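Local coordinates for protein Emp46p (Saccharomyces cerevisiae, PDB 2A6V) that is a cargo receptor with a legume-lectin-like carbohydrate recognition domain, involved in the secretion of glycoproteins and in nucleus architecture and gene silencing, at residues Leu26-Leu31 and Leu56-Ser61; Met66-Thr71 and Phe195-Ser200. One frame throughout, in Å; residues are numbered along the deposited sequence. Where two conformers were deposited one is given.

Interaction 1. Residues Leu26-Leu31 and Leu56-Ser61. With K (potassium ion), chain D.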
# COMPACT_ATOMS: atom_id res chain seq x y z
N LEU A 26 10.81 -12.53 8.70
CA LEU A 26 10.68 -11.34 7.84
C LEU A 26 11.75 -11.27 6.76
O LEU A 26 12.00 -10.21 6.19
CB LEU A 26 10.69 -10.07 8.69
CG LEU A 26 9.56 -9.92 9.72
CD1 LEU A 26 9.87 -8.75 10.65
CD2 LEU A 26 8.25 -9.73 9.00
N SER A 27 12.39 -12.39 6.45
CA SER A 27 13.51 -12.40 5.51
C SER A 27 13.19 -11.95 4.10
O SER A 27 14.05 -11.43 3.40
CB SER A 27 14.16 -13.79 5.49
OG SER A 27 13.33 -14.73 4.85
N GLN A 28 11.93 -12.09 3.71
CA GLN A 28 11.45 -11.74 2.38
C GLN A 28 11.02 -10.25 2.30
O GLN A 28 10.59 -9.81 1.25
CB GLN A 28 10.28 -12.67 2.01
CG GLN A 28 10.66 -14.11 1.62
CD GLN A 28 11.94 -14.28 0.86
OE1 GLN A 28 12.93 -14.78 1.40
NE2 GLN A 28 11.93 -13.89 -0.40
N TRP A 29 11.15 -9.51 3.41
CA TRP A 29 10.69 -8.12 3.50
C TRP A 29 11.84 -7.17 3.77
O TRP A 29 12.73 -7.46 4.59
CB TRP A 29 9.65 -7.95 4.62
CG TRP A 29 8.35 -8.58 4.27
CD1 TRP A 29 7.99 -9.88 4.45
CD2 TRP A 29 7.25 -7.94 3.63
NE1 TRP A 29 6.73 -10.11 3.95
CE2 TRP A 29 6.24 -8.92 3.45
CE3 TRP A 29 7.02 -6.64 3.17
CZ2 TRP A 29 5.00 -8.63 2.85
CZ3 TRP A 29 5.79 -6.34 2.58
CH2 TRP A 29 4.80 -7.34 2.43
N THR A 30 11.79 -6.01 3.13
CA THR A 30 12.69 -4.90 3.42
C THR A 30 11.97 -3.88 4.27
O THR A 30 10.92 -3.39 3.87
CB THR A 30 13.14 -4.24 2.12
OG1 THR A 30 13.85 -5.20 1.32
CG2 THR A 30 14.12 -3.12 2.37
N LEU A 31 12.54 -3.55 5.42
CA LEU A 31 12.05 -2.52 6.32
C LEU A 31 12.78 -1.26 5.97
O LEU A 31 14.01 -1.18 6.08
CB LEU A 31 12.32 -2.89 7.78
CG LEU A 31 11.27 -3.82 8.41
CD1 LEU A 31 11.13 -5.09 7.63
CD2 LEU A 31 11.64 -4.07 9.86
N LEU A 56 8.18 -6.11 -0.29
CA LEU A 56 8.59 -7.49 -0.57
C LEU A 56 9.83 -7.49 -1.45
O LEU A 56 9.90 -6.77 -2.44
CB LEU A 56 7.47 -8.28 -1.25
CG LEU A 56 6.50 -8.93 -0.28
CD1 LEU A 56 5.18 -9.15 -0.97
CD2 LEU A 56 7.07 -10.26 0.27
N LYS A 57 10.82 -8.29 -1.07
CA LYS A 57 12.06 -8.41 -1.85
C LYS A 57 11.82 -9.11 -3.21
O LYS A 57 12.21 -8.56 -4.24
CB LYS A 57 13.15 -9.13 -1.05
CG LYS A 57 13.71 -8.36 0.15
CD LYS A 57 14.78 -9.19 0.90
CE LYS A 57 15.13 -8.56 2.24
NZ LYS A 57 16.00 -9.46 3.08
N PRO A 58 11.16 -10.26 -3.25
CA PRO A 58 10.95 -10.94 -4.53
C PRO A 58 9.89 -10.22 -5.35
O PRO A 58 8.89 -9.77 -4.78
CB PRO A 58 10.45 -12.32 -4.13
CG PRO A 58 9.79 -12.12 -2.83
CD PRO A 58 10.53 -11.00 -2.15
N GLU A 59 10.12 -10.08 -6.64
CA GLU A 59 9.06 -9.63 -7.55
C GLU A 59 8.04 -10.74 -7.71
O GLU A 59 8.38 -11.92 -7.68
CB GLU A 59 9.64 -9.26 -8.92
CG GLU A 59 10.65 -8.14 -8.83
CD GLU A 59 10.91 -7.47 -10.16
OE1 GLU A 59 10.99 -8.18 -11.18
OE2 GLU A 59 11.06 -6.23 -10.16
N TYR A 60 6.78 -10.35 -7.88
CA TYR A 60 5.68 -11.30 -8.05
C TYR A 60 5.25 -11.42 -9.51
O TYR A 60 5.05 -10.42 -10.19
CB TYR A 60 4.48 -10.85 -7.23
CG TYR A 60 3.35 -11.85 -7.23
CD1 TYR A 60 3.44 -13.00 -6.48
CD2 TYR A 60 2.19 -11.65 -7.98
CE1 TYR A 60 2.42 -13.93 -6.45
CE2 TYR A 60 1.15 -12.57 -7.95
CZ TYR A 60 1.27 -13.72 -7.19
OH TYR A 60 0.25 -14.64 -7.15
N SER A 61 5.12 -12.66 -9.99
CA SER A 61 4.57 -12.93 -11.31
C SER A 61 3.24 -13.67 -11.15
O SER A 61 3.16 -14.69 -10.47
CB SER A 61 5.57 -13.76 -12.13
OG SER A 61 6.73 -12.99 -12.43
K K D . 13.92 -8.29 6.72
O HOH W 1 16.68 -7.82 5.21
O HOH W 2 13.60 -7.73 9.58
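Leu56 faces Trp29 where the outermost strand 29-33 of a legume-lectin-like beta sandwich starts beside the end of strand 51-56; the two residues form an antiparallel non-hydrogen-bonded pair, with CA atoms 4.6 Å apart. Leu56 CG lies over one face of the indole, 3.6 Å from the centroid of its six-membered ring and 16° off the normal, a CH-pi contact, while CD2 reaches back over CE2. The pyrrole N-H is held separately, Trp29 NE1 bonding to Ser12 O, and Met215 of the opposite sheet touches both side chains.

At the next residue, Lys57 N donates to Gln28 O at 2.8 Å. The Lys57 side chain, extended beyond CG, runs across Thr30 OG1, which CG approaches to 3.4 Å, and delivers NZ to Ser27 O at 2.8 Å; this donor is tilted 24° from the carbonyl plane. The ammonium thus ties down a type I turn, Leu26 to Trp29, whose end carbonyls both bind a potassium ion. NZ also donates to water 1, a distant ligand of the ion, whereas Trp29 O sits at 2.6 Å from the metal and Leu26 O at 2.8 Å.

Pro58 closes the contact: its CD packs against Gln28 O at 3.6 Å, so the oxygen that accepts the Lys57 N-H also meets the proline ring.

Interaction 2. Residues Met66-Thr71 and Phe195-Ser200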
# COMPACT_ATOMS: atom_id res chain seq x y z
N MET A 66 -4.97 -12.76 -8.76
CA MET A 66 -4.39 -12.55 -7.43
C MET A 66 -5.24 -11.70 -6.53
O MET A 66 -6.04 -10.90 -6.99
CB MET A 66 -3.00 -11.95 -7.55
CG MET A 66 -2.92 -10.54 -8.04
SD MET A 66 -1.35 -9.72 -7.53
CE MET A 66 -1.93 -8.02 -7.65
N THR A 67 -5.03 -11.85 -5.22
CA THR A 67 -5.64 -11.03 -4.20
C THR A 67 -4.56 -10.54 -3.24
O THR A 67 -3.74 -11.32 -2.80
CB THR A 67 -6.66 -11.85 -3.41
OG1 THR A 67 -7.66 -12.37 -4.31
CG2 THR A 67 -7.41 -10.98 -2.40
N ILE A 68 -4.57 -9.25 -2.92
CA ILE A 68 -3.71 -8.71 -1.88
C ILE A 68 -4.60 -8.06 -0.85
O ILE A 68 -5.46 -7.24 -1.18
CB ILE A 68 -2.73 -7.69 -2.43
CG1 ILE A 68 -1.75 -8.35 -3.42
CG2 ILE A 68 -1.98 -7.03 -1.28
CD1 ILE A 68 -0.91 -7.36 -4.20
N GLU A 69 -4.38 -8.40 0.41
CA GLU A 69 -5.12 -7.84 1.52
C GLU A 69 -4.13 -7.21 2.47
O GLU A 69 -3.30 -7.93 3.04
CB GLU A 69 -5.91 -8.91 2.24
CG GLU A 69 -7.04 -9.49 1.44
CD GLU A 69 -7.76 -10.60 2.18
OE1 GLU A 69 -7.21 -11.19 3.14
OE2 GLU A 69 -8.90 -10.91 1.76
N TRP A 70 -4.21 -5.90 2.64
CA TRP A 70 -3.46 -5.17 3.66
C TRP A 70 -4.38 -4.76 4.79
O TRP A 70 -5.44 -4.19 4.53
CB TRP A 70 -2.87 -3.89 3.07
CG TRP A 70 -1.76 -4.06 2.08
CD1 TRP A 70 -1.87 -4.08 0.71
CD2 TRP A 70 -0.37 -4.17 2.37
NE1 TRP A 70 -0.63 -4.20 0.14
CE2 TRP A 70 0.32 -4.25 1.14
CE3 TRP A 70 0.38 -4.19 3.54
CZ2 TRP A 70 1.70 -4.36 1.06
CZ3 TRP A 70 1.75 -4.33 3.46
CH2 TRP A 70 2.39 -4.39 2.23
N THR A 71 -4.01 -5.04 6.05
CA THR A 71 -4.76 -4.62 7.21
C THR A 71 -3.94 -3.54 7.86
O THR A 71 -2.77 -3.75 8.20
CB THR A 71 -4.97 -5.79 8.16
OG1 THR A 71 -5.74 -6.80 7.48
CG2 THR A 71 -5.77 -5.36 9.38
N PHE A 195 6.21 -7.64 -10.81
CA PHE A 195 6.08 -6.36 -10.14
C PHE A 195 6.38 -6.48 -8.66
O PHE A 195 6.40 -7.57 -8.08
CB PHE A 195 4.69 -5.75 -10.39
CG PHE A 195 3.56 -6.65 -10.00
CD1 PHE A 195 3.05 -7.58 -10.91
CD2 PHE A 195 3.03 -6.60 -8.73
CE1 PHE A 195 2.03 -8.44 -10.54
CE2 PHE A 195 2.01 -7.45 -8.37
CZ PHE A 195 1.51 -8.37 -9.28
N ARG A 196 6.64 -5.33 -8.06
CA ARG A 196 7.03 -5.23 -6.68
C ARG A 196 5.83 -4.77 -5.88
O ARG A 196 5.04 -3.95 -6.36
CB ARG A 196 8.18 -4.26 -6.54
CG ARG A 196 9.49 -4.84 -7.11
CD ARG A 196 10.72 -3.99 -6.90
NE ARG A 196 10.44 -2.55 -6.99
CZ ARG A 196 10.38 -1.72 -5.94
NH1 ARG A 196 10.58 -2.14 -4.69
NH2 ARG A 196 10.11 -0.43 -6.13
N ILE A 197 5.73 -5.27 -4.66
CA ILE A 197 4.59 -5.02 -3.78
C ILE A 197 5.06 -4.40 -2.50
O ILE A 197 5.98 -4.91 -1.86
CB ILE A 197 3.88 -6.36 -3.46
CG1 ILE A 197 3.34 -7.01 -4.74
CG2 ILE A 197 2.81 -6.19 -2.41
CD1 ILE A 197 3.10 -8.45 -4.60
N GLY A 198 4.45 -3.29 -2.09
CA GLY A 198 4.82 -2.69 -0.83
C GLY A 198 3.85 -1.64 -0.33
O GLY A 198 2.79 -1.39 -0.92
N THR A 199 4.21 -1.03 0.79
CA THR A 199 3.47 0.05 1.40
C THR A 199 4.45 1.04 2.00
O THR A 199 5.58 0.67 2.38
CB THR A 199 2.50 -0.51 2.48
OG1 THR A 199 1.72 0.55 3.02
CG2 THR A 199 3.25 -1.14 3.66
N SER A 200 4.04 2.29 2.09
CA SER A 200 4.83 3.31 2.73
C SER A 200 3.98 4.40 3.30
O SER A 200 2.83 4.56 2.90
CB SER A 200 5.82 3.91 1.75
OG SER A 200 5.13 4.64 0.74
O HOH W 3 0.77 -3.09 -2.15
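Met66 and Phe195 meet through a Met-aromatic contact in the core of the beta sandwich, between strands of its two facing sheets. The sulfur lies in the plane of the ring, at its edge: SD is 3.6 Å from Phe195 CZ, and the methyl CE touches the same carbon. With chi1 at 69°, Met66 CG tucks between the two backbone branches, and the straight thioether runs on to the ring.

Apolar contacts follow. The CD1 methyls of Ile68 and Ile197 meet end on at 4.2 Å, and Ile197 CG2 approaches Trp70 CZ2 obliquely.

The indole of Trp70 also takes a CH-pi contact from Thr199, whose CB lies over one face, 4.0 Å from the centroid of the six-membered ring; Thr199 CG2 comes to 3.5 Å from CZ3.

The polar link is indirect: water 3 accepts from Trp70 NE1 and donates to Gly198 O, both at 2.9 Å, so the indole N-H has a partner within the core.

Strand 66-71 lies between strands 158-165 and 209-218 in its sheet, strand 196-200 between 51-56 and 84-90 in the other; their segment axes pass 10.1 Å apart at 17°, nearly parallel.

In the fold
Interaction 1 closes before interaction 2 opens along the chain, and their centres lie 11 Å apart. Interaction 1 joins neighbours at the margin of one sheet, whereas interaction 2 crosses the interior between the two sheets of the sandwich, nearer the centre of the chain. Strand 196-202 links them: it pairs with 51-56, so Leu56 N probably bonds to Ile197 O (3.0 Å), and past the end of 51-56 Tyr60 N probably bonds to Phe195 O (2.8 Å). The loop that follows Leu56 leads to the other sheet, where strand 66-75 begins. A potassium-bound turn at the sheet margin is thereby connected to the buried interior of the lectin domain.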